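Local coordinates for protein cytochrome c6 (Synechococcus sp., PDB 4EIE) that binds a covalently attached heme c and probably serves as a small electron carrier in photosynthetic electron transport, at residues Ala48-Thr52 with Glu69-Val73. Numbering follows the deposited sequence.
Sequences ANLVT and EIQAV. With HEC (heme c), chain B.
Ile-70 packs its branched side chain against Ala-48, Val-51 and Thr-52, joining helix 44-53 to helix 67-82 in the class I cytochrome c fold, a small all-helical shell wrapped round one heme. It exemplifies how one beta-branched residue can seat two steeply crossing helices, whose short axes approach to 9.5 Å with 128° between their directions. CG2 of Ile-70 does most of the touching: a chi1 of -65° places CG1 opposite the carbonyl carbon and leaves CG2 opposite the backbone N, pointing at the facing helix, where it meets CB of Ala-48 and CG1 of Val-51, each at 3.9 Å. The side chains of Val-51 and Ile-70 run alongside each other with their ends pointing opposite ways, and Thr-52 comes in crosswise, its OG1 3.7 Å from both CG2 and CD1 of Ile-70. At the outer edge, a bend at chi2 (-66°) brings the end of the exposed Gln-71 back toward Ala-48, with OE1 3.7 Å from CB.

Val-51 touches both Ile-70 and the cofactor: its CG2 sits 3.5 Å from the ring methyl CMB, while CG1, besides meeting Ile-70, also nears CBB of the heme. Leu-50 adds CD2 over pyrrole A, 3.2 Å from C2A, and the side chain of the axial ligand Met-58 lies close to Val-51. Ile-70 also touches Leu-65, while Val-73 rests on Ile-9 of helix 5-13.

The hydroxyl of Thr-52 is held by its own helix. An alanine here would remove OG1 and would probably open a small gap beside Ile-70 while leaving the carbonyl of Ala-48 with one donor fewer. That oxygen is gripped from opposite faces of its plane, by Thr-52 N and by Thr-52 OG1, the latter donating at 2.7 Å from 36° above the carbonyl plane.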
ATOM      1  N   ALA A  48      -1.211  -2.694  -6.572  1.00  8.00           N
ATOM      2  CA  ALA A  48      -0.174  -2.220  -7.470  1.00  8.75           C
ATOM      3  C   ALA A  48      -0.698  -1.128  -8.375  1.00  7.99           C
ATOM      4  O   ALA A  48       0.009  -0.171  -8.657  1.00  8.51           O
ATOM      5  CB  ALA A  48       0.385  -3.383  -8.304  1.00  9.33           C
ATOM      6  N   ASN A  49      -1.944  -1.245  -8.836  1.00  7.89           N
ATOM      7  CA  ASN A  49      -2.488  -0.190  -9.709  1.00  8.67           C
ATOM      8  C   ASN A  49      -2.532   1.128  -8.979  1.00  8.35           C
ATOM      9  O   ASN A  49      -2.199   2.177  -9.551  1.00  9.46           O
ATOM     10  CB  ASN A  49      -3.869  -0.575 -10.207  1.00  9.39           C
ATOM     11  CG  ASN A  49      -3.837  -1.650 -11.289  1.00 11.51           C
ATOM     12  OD1 ASN A  49      -2.818  -1.889 -11.889  1.00 14.94           O
ATOM     13  ND2 ASN A  49      -4.990  -2.257 -11.527  1.00 13.08           N
ATOM     14  N   LEU A  50      -2.970   1.136  -7.726  1.00  8.24           N
ATOM     15  CA  LEU A  50      -3.026   2.356  -6.920  1.00  8.31           C
ATOM     16  C   LEU A  50      -1.627   2.894  -6.677  1.00  7.84           C
ATOM     17  O   LEU A  50      -1.381   4.087  -6.804  1.00  8.98           O
ATOM     18  CB  LEU A  50      -3.720   2.111  -5.632  1.00  8.50           C
ATOM     19  CG  LEU A  50      -3.729   3.288  -4.648  1.00 10.55           C
ATOM     20  CD1 LEU A  50      -4.313   4.557  -5.222  1.00 12.45           C
ATOM     21  CD2 LEU A  50      -4.381   2.917  -3.370  1.00 14.55           C
ATOM     22  N   VAL A  51      -0.693   2.037  -6.273  1.00  8.25           N
ATOM     23  CA  VAL A  51       0.657   2.521  -5.999  1.00  8.45           C
ATOM     24  C   VAL A  51       1.237   3.140  -7.234  1.00  8.57           C
ATOM     25  O   VAL A  51       1.924   4.158  -7.177  1.00  9.10           O
ATOM     26  CB  VAL A  51       1.510   1.348  -5.483  1.00  8.61           C
ATOM     27  CG1 VAL A  51       2.956   1.735  -5.408  1.00  9.61           C
ATOM     28  CG2 VAL A  51       1.027   0.930  -4.067  1.00  9.45           C
ATOM     29  N   THR A  52       1.029   2.524  -8.403  1.00  8.52           N
ATOM     30  CA  THR A  52       1.614   3.007  -9.639  1.00  8.83           C
ATOM     31  C   THR A  52       1.054   4.398  -9.999  1.00  8.68           C
ATOM     32  O   THR A  52       1.808   5.309 -10.354  1.00  9.52           O
ATOM     33  CB  THR A  52       1.363   2.004 -10.756  1.00  8.70           C
ATOM     34  OG1 THR A  52       1.895   0.744 -10.385  1.00  9.65           O
ATOM     35  CG2 THR A  52       2.030   2.431 -12.034  1.00 11.02           C
ATOM     36  N   GLU A  69       9.603  -3.473  -7.691  1.00 11.06           N
ATOM     37  CA  GLU A  69       9.454  -2.921  -6.345  1.00 10.02           C
ATOM     38  C   GLU A  69       7.965  -2.730  -6.022  1.00  9.21           C
ATOM     39  O   GLU A  69       7.533  -2.986  -4.908  1.00  9.73           O
ATOM     40  CB  GLU A  69      10.162  -1.589  -6.215  1.00 10.61           C
ATOM     41  CG  GLU A  69      11.682  -1.731  -6.101  1.00 12.13           C
ATOM     42  CD  GLU A  69      12.394  -0.383  -6.158  1.00 13.14           C
ATOM     43  OE1 GLU A  69      12.126   0.427  -7.063  1.00 14.01           O
ATOM     44  OE2 GLU A  69      13.264  -0.138  -5.284  1.00 17.93           O
ATOM     45  N   ILE A  70       7.199  -2.233  -6.974  1.00  9.20           N
ATOM     46  CA  ILE A  70       5.766  -2.044  -6.781  1.00  8.90           C
ATOM     47  C   ILE A  70       5.068  -3.380  -6.511  1.00  8.79           C
ATOM     48  O   ILE A  70       4.251  -3.487  -5.613  1.00  9.01           O
ATOM     49  CB  ILE A  70       5.154  -1.244  -7.920  1.00  9.43           C
ATOM     50  CG1 ILE A  70       5.700   0.175  -7.938  1.00  9.87           C
ATOM     51  CG2 ILE A  70       3.633  -1.290  -7.832  1.00  9.96           C
ATOM     52  CD1 ILE A  70       5.320   1.014  -9.138  1.00 11.03           C
ATOM     53  N   GLN A  71       5.449  -4.410  -7.249  1.00  9.63           N
ATOM     54  CA  GLN A  71       4.885  -5.726  -6.971  1.00 10.47           C
ATOM     55  C   GLN A  71       5.242  -6.185  -5.578  1.00 10.17           C
ATOM     56  O   GLN A  71       4.379  -6.728  -4.882  1.00 10.58           O
ATOM     57  CB  GLN A  71       5.336  -6.770  -8.002  1.00 11.74           C
ATOM     58  CG  GLN A  71       4.812  -6.561  -9.374  1.00 13.28           C
ATOM     59  CD  GLN A  71       3.330  -6.729  -9.488  1.00 14.92           C
ATOM     60  OE1 GLN A  71       2.622  -5.795  -9.896  1.00 17.35           O
ATOM     61  NE2 GLN A  71       2.835  -7.864  -9.083  1.00 17.54           N
ATOM     62  N   ALA A  72       6.505  -6.015  -5.180  1.00 10.27           N
ATOM     63  CA  ALA A  72       6.905  -6.511  -3.903  1.00 10.34           C
ATOM     64  C   ALA A  72       6.188  -5.795  -2.746  1.00  9.30           C
ATOM     65  O   ALA A  72       5.727  -6.428  -1.805  1.00  9.88           O
ATOM     66  CB  ALA A  72       8.414  -6.394  -3.730  1.00 12.13           C
ATOM     67  N   VAL A  73       6.115  -4.472  -2.812  1.00  8.71           N
ATOM     68  CA  VAL A  73       5.459  -3.743  -1.727  1.00  8.48           C
ATOM     69  C   VAL A  73       3.941  -4.051  -1.731  1.00  7.81           C
ATOM     70  O   VAL A  73       3.315  -4.074  -0.680  1.00  8.72           O
ATOM     71  CB  VAL A  73       5.772  -2.255  -1.763  1.00  8.83           C
ATOM     72  CG1 VAL A  73       5.041  -1.486  -2.882  1.00  9.51           C
ATOM     73  CG2 VAL A  73       5.465  -1.629  -0.410  1.00 10.22           C
TER
HETATM   74 FE   HEC B 101      -1.050   5.355   0.410  1.00  7.07          FE
HETATM   75  CHA HEC B 101      -4.410   5.119   0.181  1.00  7.60           C
HETATM   76  CHB HEC B 101      -0.756   2.033  -0.293  1.00  7.45           C
HETATM   77  CHC HEC B 101       2.336   5.670   0.269  1.00  7.75           C
HETATM   78  CHD HEC B 101      -1.336   8.538   1.490  1.00  7.58           C
HETATM   79  NA  HEC B 101      -2.331   3.884   0.090  1.00  6.72           N
HETATM   80  C1A HEC B 101      -3.704   3.956   0.076  1.00  7.60           C
HETATM   81  C2A HEC B 101      -4.282   2.667  -0.146  1.00  7.88           C
HETATM   82  C3A HEC B 101      -3.248   1.791  -0.296  1.00  7.71           C
HETATM   83  C4A HEC B 101      -2.041   2.557  -0.173  1.00  7.54           C
HETATM   84  CMA HEC B 101      -3.301   0.317  -0.586  1.00  9.03           C
HETATM   85  CAA HEC B 101      -5.760   2.361  -0.164  1.00  8.17           C
HETATM   86  CBA HEC B 101      -6.289   2.186   1.255  1.00  8.28           C
HETATM   87  CGA HEC B 101      -7.778   2.040   1.364  1.00  8.84           C
HETATM   88  O1A HEC B 101      -8.523   2.304   0.419  1.00 11.09           O
HETATM   89  O2A HEC B 101      -8.294   1.697   2.492  1.00  9.60           O
HETATM   90  NB  HEC B 101       0.478   4.131   0.028  1.00  6.81           N
HETATM   91  C1B HEC B 101       0.405   2.795  -0.224  1.00  7.17           C
HETATM   92  C2B HEC B 101       1.727   2.241  -0.452  1.00  7.26           C
HETATM   93  C3B HEC B 101       2.579   3.277  -0.391  1.00  7.30           C
HETATM   94  C4B HEC B 101       1.789   4.450  -0.054  1.00  6.91           C
HETATM   95  CMB HEC B 101       2.027   0.802  -0.664  1.00  8.40           C
HETATM   96  CAB HEC B 101       4.101   3.324  -0.569  1.00  7.68           C
HETATM   97  CBB HEC B 101       4.555   2.945  -1.928  1.00  8.31           C
HETATM   98  NC  HEC B 101       0.226   6.836   0.798  1.00  7.67           N
HETATM   99  C1C HEC B 101       1.582   6.747   0.780  1.00  7.42           C
HETATM  100  C2C HEC B 101       2.170   7.916   1.369  1.00  7.86           C
HETATM  101  C3C HEC B 101       1.158   8.710   1.735  1.00  8.35           C
HETATM  102  C4C HEC B 101      -0.073   8.046   1.354  1.00  7.67           C
HETATM  103  CMC HEC B 101       3.659   8.059   1.638  1.00  8.81           C
HETATM  104  CAC HEC B 101       1.195  10.047   2.470  1.00  8.56           C
HETATM  105  CBC HEC B 101       1.983  11.073   1.803  1.00  8.79           C
HETATM  106  ND  HEC B 101      -2.562   6.591   0.749  1.00  7.01           N
HETATM  107  C1D HEC B 101      -2.511   7.920   1.116  1.00  7.46           C
HETATM  108  C2D HEC B 101      -3.761   8.554   1.035  1.00  8.35           C
HETATM  109  C3D HEC B 101      -4.647   7.587   0.585  1.00  7.96           C
HETATM  110  C4D HEC B 101      -3.903   6.383   0.464  1.00  7.70           C
HETATM  111  CMD HEC B 101      -4.058   9.996   1.317  1.00  9.32           C
HETATM  112  CAD HEC B 101      -6.100   7.779   0.248  1.00  9.23           C
HETATM  113  CBD HEC B 101      -6.266   7.980  -1.255  1.00 10.02           C
HETATM  114  CGD HEC B 101      -7.710   8.309  -1.541  1.00 12.97           C
HETATM  115  O1D HEC B 101      -8.093   9.474  -1.614  1.00 16.30           O
HETATM  116  O2D HEC B 101      -8.533   7.421  -1.581  1.00 22.03           O